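Local structure of Alpha/beta hydrolase (Novosphingobium aromaticivorans, 3BWX) at residues A[40-45]-A[60-65]; A[99-104]-A[120-125]; A[126-131]-A[265-270]; A[157-162]-A[177-182]. The protein probably acts as a hydrolase of the alpha/beta hydrolase family, on a substrate not yet assigned, and carries bound calcium in the crystal. The protein carries 1 engineered substitution. One frame throughout, in Å; residues are numbered along the deposited sequence.

Overall arrangement
Interactions 1, 2 and 3 all reach the large mixed sheet, whereas interaction 4 joins two helices that the chain inserts, in sequence, between strands 122-128 and 230-235. Interactions 2 and 3 share strand 122-128; their centres are about 14 Å apart, and Gly-103 O comes within 2.8 Å of Asn-128 N. Interaction 1 meets interaction 3 where Phe-45 CE1 packs 3.9 Å from Leu-269 CD1, and reaches interaction 4 where Arg-40 NH2 lies 2.9 Å from Tyr-181 OH. Interactions 2 and 4 are farthest apart, about 31 Å between centres. His-265 of interaction 3 touches the probable nucleophile elbow, which includes Gly-103 of interaction 2. All four lie away from the calcium site at Pro-205 and Ala-208.

Interaction 1 of 4, residues A[40-45]-A[60-65]; sequences RNARDF and CPEMRG. With EDO (1,2-ethanediol), chain R.
Ala-42 packs its methyl group over Cys-60, CB to CB 3.8 Å, and its CB also comes near Glu-62 OE2. The loop 40-45, which follows strand 32-35, is thereby laid against the end of strand 58-61. Next to this, Phe-45 CB touches Cys-60 SG at 3.8 Å; the sulfur stands obliquely to the aromatic ring, 5.4 Å from SG to the Phe-45 centroid. Glu-62 runs out extended beyond CG beside Asn-41, its carboxylate turned 83° from the Asn-41 amide. Its OE2 accepts from Ala-42 N at 2.8 Å, although the place of OE2 is less sure because an ethanediol is modelled too close. OE1 accepts from His-19 ND1 and Asp-68 N. With chi1 at 65°, Asn-41 folds back so that OD1 takes Arg-43 N at 2.8 Å, an Asx turn. A water links Arg-40 O and Met-63 N. Replacing Glu-62 by an alanine would probably leave Ala-42 N, His-19 ND1 and Asp-68 N without this acceptor and remove a direct polar tie between the loop and segment 60-65. A buried carboxylate met by these three donors is likely to favour its charged form.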
# COMPACT_ATOMS: atom_id res chain seq x y z
N ARG A 40 0.28 -4.17 -5.63
CA ARG A 40 -1.09 -3.99 -5.22
C ARG A 40 -1.69 -2.76 -5.87
O ARG A 40 -1.00 -1.99 -6.56
CB ARG A 40 -1.18 -3.91 -3.71
CG ARG A 40 -0.59 -5.08 -2.95
CD ARG A 40 -1.34 -6.37 -3.30
NE ARG A 40 -0.83 -7.53 -2.59
CZ ARG A 40 -1.18 -7.85 -1.35
NH1 ARG A 40 -2.07 -7.14 -0.69
NH2 ARG A 40 -0.65 -8.91 -0.76
N ASN A 41 -3.00 -2.62 -5.74
CA ASN A 41 -3.81 -1.61 -6.42
C ASN A 41 -4.89 -1.04 -5.45
O ASN A 41 -4.94 -1.33 -4.23
CB ASN A 41 -4.39 -2.19 -7.72
CG ASN A 41 -5.38 -3.32 -7.45
OD1 ASN A 41 -6.47 -3.05 -6.94
ND2 ASN A 41 -4.98 -4.57 -7.72
N ALA A 42 -5.75 -0.17 -5.98
CA ALA A 42 -6.71 0.54 -5.15
C ALA A 42 -7.66 -0.41 -4.42
O ALA A 42 -8.20 -0.09 -3.34
CB ALA A 42 -7.52 1.52 -5.99
N ARG A 43 -7.86 -1.61 -4.97
CA ARG A 43 -8.79 -2.56 -4.34
C ARG A 43 -8.36 -3.04 -2.96
O ARG A 43 -9.18 -3.48 -2.18
CB ARG A 43 -9.13 -3.76 -5.24
CG ARG A 43 -9.73 -3.30 -6.53
CD ARG A 43 -10.34 -4.41 -7.37
NE ARG A 43 -9.46 -5.52 -7.75
CZ ARG A 43 -8.52 -5.48 -8.69
NH1 ARG A 43 -8.21 -4.37 -9.31
NH2 ARG A 43 -7.84 -6.59 -8.93
N ASP A 44 -7.07 -2.90 -2.63
CA ASP A 44 -6.62 -3.25 -1.27
C ASP A 44 -7.30 -2.40 -0.23
O ASP A 44 -7.45 -2.83 0.93
CB ASP A 44 -5.10 -3.15 -1.11
CG ASP A 44 -4.37 -4.47 -1.45
OD1 ASP A 44 -4.98 -5.45 -1.95
OD2 ASP A 44 -3.17 -4.52 -1.20
N PHE A 45 -7.78 -1.23 -0.66
CA PHE A 45 -8.48 -0.28 0.22
C PHE A 45 -9.99 -0.24 0.04
O PHE A 45 -10.68 0.66 0.55
CB PHE A 45 -7.87 1.11 -0.00
CG PHE A 45 -6.41 1.16 0.32
CD1 PHE A 45 -5.97 1.13 1.66
CD2 PHE A 45 -5.47 1.19 -0.70
CE1 PHE A 45 -4.61 1.14 1.95
CE2 PHE A 45 -4.11 1.20 -0.38
CZ PHE A 45 -3.69 1.18 0.91
N CYS A 60 -7.37 6.81 -3.61
CA CYS A 60 -6.72 5.50 -3.69
C CYS A 60 -6.05 5.37 -5.03
O CYS A 60 -6.62 4.79 -5.97
CB CYS A 60 -7.70 4.38 -3.47
SG CYS A 60 -8.51 4.41 -1.87
N PRO A 61 -4.84 5.89 -5.13
CA PRO A 61 -4.11 5.79 -6.39
C PRO A 61 -3.46 4.45 -6.63
O PRO A 61 -3.14 3.76 -5.72
CB PRO A 61 -3.02 6.86 -6.25
CG PRO A 61 -2.74 6.84 -4.76
CD PRO A 61 -4.10 6.68 -4.14
N GLU A 62 -3.21 4.15 -7.91
CA GLU A 62 -2.50 2.95 -8.35
C GLU A 62 -1.25 3.40 -9.14
O GLU A 62 -1.35 4.25 -10.02
CB GLU A 62 -3.42 2.15 -9.30
CG GLU A 62 -4.79 1.97 -8.70
CD GLU A 62 -5.66 1.05 -9.46
OE1 GLU A 62 -5.93 1.24 -10.68
OE2 GLU A 62 -6.11 0.10 -8.79
N MSE A 63 -0.10 2.83 -8.78
CA MSE A 63 1.11 3.22 -9.46
C MSE A 63 1.13 2.71 -10.91
O MSE A 63 0.36 1.79 -11.29
CB MSE A 63 2.32 2.71 -8.68
CG MSE A 63 2.41 3.36 -7.33
SE MSE A 63 2.45 5.34 -7.20
CE MSE A 63 0.50 5.72 -7.25
N ARG A 64 2.00 3.29 -11.72
CA ARG A 64 2.15 2.83 -13.10
C ARG A 64 2.39 1.33 -13.03
O ARG A 64 3.12 0.82 -12.15
CB ARG A 64 3.34 3.50 -13.81
CG ARG A 64 4.68 3.37 -13.09
CD ARG A 64 5.85 4.01 -13.81
NE ARG A 64 5.67 5.44 -13.86
CZ ARG A 64 6.14 6.25 -14.79
NH1 ARG A 64 6.78 5.79 -15.84
NH2 ARG A 64 5.90 7.55 -14.69
N GLY A 65 1.75 0.61 -13.94
CA GLY A 65 1.88 -0.84 -14.06
C GLY A 65 0.99 -1.64 -13.15
O GLY A 65 1.09 -2.88 -13.12
C1 EDO R . -9.34 -0.39 -10.22
O1 EDO R . -9.91 -1.32 -11.15
C2 EDO R . -8.48 -1.19 -9.29
O2 EDO R . -7.46 -1.73 -10.09
O HOH W 1 -0.01 0.61 -6.95

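Interaction 2 of 4, residues A[99-104]-A[120-125]; sequences FVAIGT and ARIAAA
A beta-alpha-beta crossover of the alpha/beta hydrolase sheet joins these segments: strand 99-104, helix 106-117 and strand 122-128, with Phe-99 and Ala-101 pairing in parallel with Ile-122 and Ala-125. Three backbone bonds tie them: Phe-99 N to Arg-121 O (3.0 Å), Ala-123 N to Phe-99 O (2.8 Å) and Ala-101 N to Ala-124 O (3.1 Å). Two steps along 99-104 match three along its neighbour, and Ala-123, where the chain turns a corner, takes up the extra residue. On the sheet face of Phe-99, Ala-101 and Ile-122, a chi1 of 55° turns the Phe-99 ring toward segment 120-125, CG lying between the backbone N and the carbonyl carbon. Its CE2 meets Ile-122 CD1 at 3.6 Å, and the same methyl reaches Ala-101 CB. Val-100 points to the other face, its CG2 4.1 Å from Ala-123 CB. Strand 99-104 runs on through Gly-103 into the probable nucleophile elbow. Arg-121 lies alongside Phe-99 while its NH1 is held by Glu-88 and by Leu-114 O. The guanidinium stands 72° from the ring, with Phe-99 CZ over one of its faces and Arg-121 NE at the ring edge, 3.7 Å from Phe-99 CE1.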
# COMPACT_ATOMS: atom_id res chain seq x y z
N PHE A 99 -2.39 16.37 3.82
CA PHE A 99 -3.11 15.11 3.66
C PHE A 99 -2.72 14.13 4.73
O PHE A 99 -1.66 14.23 5.35
CB PHE A 99 -2.88 14.47 2.26
CG PHE A 99 -1.41 14.25 1.91
CD1 PHE A 99 -0.63 15.29 1.49
CD2 PHE A 99 -0.81 13.00 2.03
CE1 PHE A 99 0.74 15.09 1.15
CE2 PHE A 99 0.53 12.81 1.70
CZ PHE A 99 1.30 13.87 1.28
N VAL A 100 -3.62 13.17 4.96
CA VAL A 100 -3.30 11.98 5.75
C VAL A 100 -2.80 10.93 4.79
O VAL A 100 -3.30 10.82 3.65
CB VAL A 100 -4.56 11.48 6.52
CG1 VAL A 100 -4.30 10.14 7.18
CG2 VAL A 100 -5.07 12.59 7.50
N ALA A 101 -1.75 10.23 5.19
CA ALA A 101 -1.16 9.19 4.36
C ALA A 101 -1.31 7.85 5.06
O ALA A 101 -0.89 7.70 6.23
CB ALA A 101 0.33 9.51 4.09
N ILE A 102 -1.87 6.84 4.38
CA ILE A 102 -1.94 5.45 4.87
C ILE A 102 -1.15 4.61 3.88
O ILE A 102 -1.61 4.47 2.77
CB ILE A 102 -3.41 4.93 4.99
CG1 ILE A 102 -4.21 5.80 5.95
CG2 ILE A 102 -3.35 3.45 5.37
CD1 ILE A 102 -5.67 5.34 6.19
N GLY A 103 0.01 4.06 4.25
CA GLY A 103 0.90 3.39 3.32
C GLY A 103 1.24 1.98 3.75
O GLY A 103 1.71 1.76 4.90
N THR A 104 0.95 1.01 2.87
CA THR A 104 1.25 -0.36 3.10
C THR A 104 2.52 -0.77 2.42
O THR A 104 2.63 -0.62 1.22
CB THR A 104 0.09 -1.24 2.67
OG1 THR A 104 -1.02 -0.96 3.53
CG2 THR A 104 0.49 -2.73 2.83
N ALA A 120 5.45 18.96 7.45
CA ALA A 120 4.22 19.63 7.86
C ALA A 120 3.08 19.35 6.89
O ALA A 120 1.92 19.57 7.23
CB ALA A 120 4.46 21.13 7.95
N ARG A 121 3.38 18.87 5.69
CA ARG A 121 2.34 18.54 4.73
C ARG A 121 1.51 17.31 5.19
O ARG A 121 0.42 17.05 4.65
CB ARG A 121 2.96 18.24 3.34
CG ARG A 121 3.57 16.82 3.22
CD ARG A 121 4.54 16.59 2.09
NE ARG A 121 3.98 16.91 0.80
CZ ARG A 121 4.51 16.56 -0.39
NH1 ARG A 121 5.59 15.80 -0.51
NH2 ARG A 121 3.90 16.98 -1.50
N ILE A 122 2.06 16.52 6.12
CA ILE A 122 1.42 15.29 6.58
C ILE A 122 0.59 15.67 7.79
O ILE A 122 1.12 16.02 8.84
CB ILE A 122 2.46 14.22 7.00
CG1 ILE A 122 3.34 13.81 5.81
CG2 ILE A 122 1.77 13.00 7.66
CD1 ILE A 122 2.61 13.11 4.65
N ALA A 123 -0.73 15.61 7.66
CA ALA A 123 -1.62 15.86 8.79
C ALA A 123 -1.50 14.76 9.84
O ALA A 123 -1.52 15.03 11.03
CB ALA A 123 -3.06 16.02 8.30
N ALA A 124 -1.39 13.53 9.37
CA ALA A 124 -1.18 12.34 10.18
C ALA A 124 -0.85 11.21 9.22
O ALA A 124 -1.08 11.33 7.99
CB ALA A 124 -2.43 12.03 11.03
N ALA A 125 -0.34 10.08 9.74
CA ALA A 125 0.04 8.99 8.89
C ALA A 125 -0.11 7.63 9.61
O ALA A 125 -0.07 7.52 10.83
CB ALA A 125 1.46 9.14 8.36

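Interaction 3 of 4, residues A[126-131]-A[265-270]; sequences VLNDVG and HAPTLD. With EDO (1,2-ethanediol), chain F; EDO (1,2-ethanediol), chain H.
A chi1 that sets CG trans to the main-chain nitrogen, -152° in Asp-129, points Asn-128 and Asp-129 at the loop 265-270, and the same setting in His-265 aims its ring back at Asp-129. Asp-129 OD2 offers its anti lone pair, the one away from OD1, to His-265 ND1 at a short 2.5 Å; the oxygen lies almost in the imidazole plane, although carboxylate and ring planes stand 45° apart. Ser-238 OG binds the same oxygen, and Gly-235 N holds Asp-129 OD1, so the carboxylate is gripped at both oxygens. A cis peptide joins His-265 to Ala-266, whose CB sits over one face of the imidazole, offset toward its rim, and packs 3.7 Å from Asp-129 CB. Asn-128 ND2 gives a nearly straight bond to Pro-267 O, 3.0 Å and 173°, Pro-267 O lying in the plane of the Asn-128 amide, and also donates to Thr-104 OG1. Leu-269 CD2 approaches that nitrogen at 3.5 Å. Asn-128 OD1 is buried without a polar partner, facing Pro-267 CD at 3.2 Å. A leucine in place of Asn-128 would probably leave both Pro-267 O and Thr-104 OG1 without this donor and weaken the tie between strand and loop. His-265 NE2 comes close to Ser-105 OG of the probable nucleophile elbow, so a carboxylate fixing ND1 holds the ring in an orientation consistent with an alpha/beta hydrolase active site.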
# COMPACT_ATOMS: atom_id res chain seq x y z
N VAL A 126 -0.24 6.62 8.78
CA VAL A 126 -0.28 5.24 9.17
C VAL A 126 0.72 4.49 8.33
O VAL A 126 0.65 4.58 7.12
CB VAL A 126 -1.68 4.63 8.92
CG1 VAL A 126 -1.69 3.11 9.31
CG2 VAL A 126 -2.78 5.40 9.66
N LEU A 127 1.64 3.77 8.97
CA LEU A 127 2.59 2.87 8.30
C LEU A 127 2.09 1.47 8.57
O LEU A 127 2.01 1.04 9.73
CB LEU A 127 4.03 3.03 8.79
CG LEU A 127 4.81 4.30 8.42
CD1 LEU A 127 6.18 4.28 9.14
CD2 LEU A 127 4.97 4.41 6.88
N ASN A 128 1.72 0.77 7.53
CA ASN A 128 1.20 -0.58 7.68
C ASN A 128 2.25 -1.60 7.33
O ASN A 128 2.56 -1.87 6.16
CB ASN A 128 -0.03 -0.78 6.86
CG ASN A 128 -0.61 -2.16 6.99
OD1 ASN A 128 -0.48 -2.82 8.03
ND2 ASN A 128 -1.31 -2.58 5.96
N ASP A 129 2.84 -2.14 8.39
CA ASP A 129 3.78 -3.28 8.34
C ASP A 129 5.02 -2.99 7.52
O ASP A 129 5.48 -3.80 6.69
CB ASP A 129 3.12 -4.61 7.95
CG ASP A 129 3.85 -5.82 8.54
OD1 ASP A 129 3.86 -5.91 9.76
OD2 ASP A 129 4.46 -6.62 7.80
N VAL A 130 5.55 -1.80 7.69
CA VAL A 130 6.80 -1.45 7.08
C VAL A 130 7.48 -0.44 7.99
O VAL A 130 6.83 0.34 8.68
CB VAL A 130 6.60 -0.92 5.67
CG1 VAL A 130 5.77 0.35 5.66
CG2 VAL A 130 7.95 -0.83 4.97
N GLY A 131 8.81 -0.48 7.98
CA GLY A 131 9.64 0.42 8.77
C GLY A 131 10.99 0.66 8.12
O GLY A 131 11.26 0.16 7.06
N HIS A 265 2.86 -10.27 7.26
CA HIS A 265 2.97 -9.15 6.35
C HIS A 265 1.92 -9.24 5.26
O HIS A 265 1.99 -10.13 4.44
CB HIS A 265 4.35 -9.09 5.70
CG HIS A 265 4.53 -7.90 4.81
ND1 HIS A 265 4.77 -6.63 5.29
CD2 HIS A 265 4.48 -7.79 3.46
CE1 HIS A 265 4.91 -5.80 4.27
NE2 HIS A 265 4.72 -6.48 3.14
N ALA A 266 0.94 -8.33 5.17
CA ALA A 266 0.60 -7.21 6.07
C ALA A 266 -0.87 -7.33 6.54
O ALA A 266 -1.71 -7.98 5.88
CB ALA A 266 0.81 -5.89 5.33
N PRO A 267 -1.22 -6.66 7.66
CA PRO A 267 -2.63 -6.45 7.99
C PRO A 267 -3.40 -5.93 6.77
O PRO A 267 -2.87 -5.15 5.97
CB PRO A 267 -2.58 -5.42 9.11
CG PRO A 267 -1.25 -5.71 9.78
CD PRO A 267 -0.35 -5.99 8.64
N THR A 268 -4.64 -6.40 6.59
CA THR A 268 -5.45 -6.01 5.46
C THR A 268 -6.07 -4.60 5.69
O THR A 268 -6.55 -3.97 4.73
CB THR A 268 -6.61 -6.99 5.22
OG1 THR A 268 -7.49 -6.98 6.35
CG2 THR A 268 -6.09 -8.41 4.92
N LEU A 269 -6.07 -4.16 6.98
CA LEU A 269 -6.75 -2.97 7.50
C LEU A 269 -8.26 -3.16 7.63
O LEU A 269 -9.00 -2.21 7.95
CB LEU A 269 -6.40 -1.72 6.64
CG LEU A 269 -4.91 -1.49 6.42
CD1 LEU A 269 -4.65 -0.25 5.59
CD2 LEU A 269 -4.12 -1.42 7.72
N ASP A 270 -8.73 -4.38 7.36
CA ASP A 270 -10.14 -4.77 7.63
C ASP A 270 -10.35 -5.45 9.00
O ASP A 270 -11.48 -5.71 9.40
CB ASP A 270 -10.69 -5.67 6.53
CG ASP A 270 -10.61 -5.05 5.14
OD1 ASP A 270 -10.60 -3.79 4.97
OD2 ASP A 270 -10.54 -5.85 4.22
C1 EDO F . -9.51 -10.13 7.93
O1 EDO F . -8.81 -9.06 7.28
C2 EDO F . -10.31 -9.57 9.07
O2 EDO F . -11.49 -9.03 8.47
C1 EDO H . -9.52 -9.22 3.62
O1 EDO H . -10.69 -8.44 3.95
C2 EDO H . -9.82 -10.73 3.63
O2 EDO H . -10.14 -11.09 4.98

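Interaction 4 of 4, residues A[157-162]-A[177-182]; sequences HAARAL and QWLRYA. With EDO (1,2-ethanediol), chain H; EDO (1,2-ethanediol), chain O.
Leu-162 reaches from helix 155-166 into helix 175-185, and each part of it has a neighbour. Its CB faces Trp-178 CE3 at 4.2 Å. From there chi1 of -67° sets CG beside the backbone N, and with chi2 at 172° the CD1 methyl lands against the second helix, 3.6 Å from Ala-182 CA and 3.7 Å from Ala-182 CB. The same methyl meets Tyr-181 CD2 at 4.0 Å, obliquely to the ring. The other branch, CD2, turns toward an ethanediol probably left from crystallisation. At the backbone, Leu-162 O lies 3.9 Å from Trp-178 CZ3. One turn back, Ala-159 CB touches Leu-179 CD2 at 3.7 Å and also faces Trp-178 CB. The axes of segments 157-162 and 177-182 pass 8.9 Å apart at 100°, nearly perpendicular, which confines the contact to one short crossing. Trp-173 meets both Trp-178 and Tyr-181 edge to face. The two helices lie in the insertion between strands 122-128 and 230-235, the place where cap regions of alpha/beta hydrolases commonly sit. Leucine, alanine and aromatic side chains carry the crossing, so these two segments are joined by apolar burial and shape rather than by polar bonds.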
# COMPACT_ATOMS: atom_id res chain seq x y z
N HIS A 157 -9.46 -22.02 -7.74
CA HIS A 157 -8.08 -22.45 -7.95
C HIS A 157 -7.11 -21.33 -7.58
O HIS A 157 -6.09 -21.59 -6.95
CB HIS A 157 -7.88 -22.96 -9.39
CG HIS A 157 -8.50 -24.29 -9.64
ND1 HIS A 157 -8.61 -24.85 -10.90
CD2 HIS A 157 -9.01 -25.20 -8.78
CE1 HIS A 157 -9.18 -26.03 -10.80
NE2 HIS A 157 -9.43 -26.27 -9.52
N ALA A 158 -7.39 -20.11 -7.98
CA ALA A 158 -6.56 -18.97 -7.59
C ALA A 158 -6.46 -18.80 -6.08
O ALA A 158 -5.39 -18.61 -5.53
CB ALA A 158 -7.02 -17.68 -8.25
N ALA A 159 -7.61 -18.84 -5.40
CA ALA A 159 -7.66 -18.70 -3.97
C ALA A 159 -6.83 -19.77 -3.28
O ALA A 159 -6.10 -19.47 -2.33
CB ALA A 159 -9.14 -18.81 -3.52
N ARG A 160 -6.98 -21.01 -3.71
CA ARG A 160 -6.22 -22.10 -3.09
C ARG A 160 -4.72 -21.92 -3.32
O ARG A 160 -3.93 -22.26 -2.46
CB ARG A 160 -6.72 -23.44 -3.60
CG ARG A 160 -8.15 -23.73 -3.16
CD ARG A 160 -8.20 -23.92 -1.63
NE ARG A 160 -9.52 -24.32 -1.13
CZ ARG A 160 -10.00 -24.05 0.07
NH1 ARG A 160 -9.30 -23.36 0.96
NH2 ARG A 160 -11.21 -24.45 0.39
N ALA A 161 -4.34 -21.39 -4.46
CA ALA A 161 -2.92 -21.13 -4.74
C ALA A 161 -2.37 -20.06 -3.80
O ALA A 161 -1.21 -20.15 -3.36
CB ALA A 161 -2.70 -20.73 -6.22
N LEU A 162 -3.19 -19.05 -3.48
CA LEU A 162 -2.77 -17.99 -2.57
C LEU A 162 -2.66 -18.50 -1.16
O LEU A 162 -1.69 -18.19 -0.47
CB LEU A 162 -3.73 -16.80 -2.67
CG LEU A 162 -3.73 -16.02 -4.00
CD1 LEU A 162 -4.86 -14.99 -4.04
CD2 LEU A 162 -2.37 -15.36 -4.29
N GLN A 177 -12.65 -15.24 3.00
CA GLN A 177 -11.57 -14.28 3.17
C GLN A 177 -10.51 -14.46 2.07
O GLN A 177 -10.04 -13.47 1.49
CB GLN A 177 -10.97 -14.34 4.56
CG GLN A 177 -11.95 -13.96 5.65
CD GLN A 177 -11.39 -14.22 7.01
OE1 GLN A 177 -11.35 -15.39 7.46
NE2 GLN A 177 -10.91 -13.14 7.68
N TRP A 178 -10.11 -15.69 1.75
CA TRP A 178 -9.19 -15.88 0.63
C TRP A 178 -9.72 -15.40 -0.74
O TRP A 178 -8.96 -14.89 -1.56
CB TRP A 178 -8.77 -17.36 0.50
CG TRP A 178 -7.83 -17.78 1.63
CD1 TRP A 178 -8.10 -18.61 2.65
CD2 TRP A 178 -6.48 -17.33 1.81
NE1 TRP A 178 -7.01 -18.72 3.48
CE2 TRP A 178 -6.01 -17.92 3.00
CE3 TRP A 178 -5.66 -16.46 1.10
CZ2 TRP A 178 -4.71 -17.70 3.49
CZ3 TRP A 178 -4.38 -16.21 1.61
CH2 TRP A 178 -3.92 -16.84 2.79
N LEU A 179 -11.01 -15.59 -0.98
CA LEU A 179 -11.62 -15.16 -2.24
C LEU A 179 -11.67 -13.63 -2.33
O LEU A 179 -11.38 -13.04 -3.37
CB LEU A 179 -13.02 -15.77 -2.41
CG LEU A 179 -13.04 -17.23 -2.82
CD1 LEU A 179 -14.49 -17.74 -2.63
CD2 LEU A 179 -12.55 -17.47 -4.21
N ARG A 180 -12.03 -13.00 -1.22
CA ARG A 180 -12.07 -11.53 -1.15
C ARG A 180 -10.66 -10.96 -1.45
O ARG A 180 -10.48 -10.03 -2.21
CB ARG A 180 -12.55 -11.08 0.24
CG ARG A 180 -12.74 -9.56 0.32
CD ARG A 180 -12.93 -9.05 1.74
NE ARG A 180 -14.10 -9.64 2.30
CZ ARG A 180 -14.21 -10.35 3.43
NH1 ARG A 180 -13.22 -10.54 4.32
NH2 ARG A 180 -15.40 -10.80 3.72
N TYR A 181 -9.67 -11.58 -0.84
CA TYR A 181 -8.29 -11.19 -1.06
C TYR A 181 -7.87 -11.41 -2.51
O TYR A 181 -7.16 -10.57 -3.09
CB TYR A 181 -7.46 -12.08 -0.14
CG TYR A 181 -5.95 -11.89 -0.13
CD1 TYR A 181 -5.39 -10.81 0.52
CD2 TYR A 181 -5.11 -12.85 -0.66
CE1 TYR A 181 -4.02 -10.66 0.59
CE2 TYR A 181 -3.74 -12.71 -0.59
CZ TYR A 181 -3.21 -11.61 0.04
OH TYR A 181 -1.83 -11.45 0.13
N ALA A 182 -8.21 -12.57 -3.09
CA ALA A 182 -7.83 -12.95 -4.46
C ALA A 182 -8.33 -11.86 -5.40
O ALA A 182 -7.58 -11.43 -6.30
CB ALA A 182 -8.38 -14.35 -4.87
C1 EDO H . -9.52 -9.22 3.62
O1 EDO H . -10.69 -8.44 3.95
C2 EDO H . -9.82 -10.73 3.63
O2 EDO H . -10.14 -11.09 4.98
C1 EDO O . 1.27 -18.01 -7.18
O1 EDO O . 2.27 -19.02 -7.03
C2 EDO O . 0.25 -18.08 -6.03
O2 EDO O . 0.87 -17.98 -4.73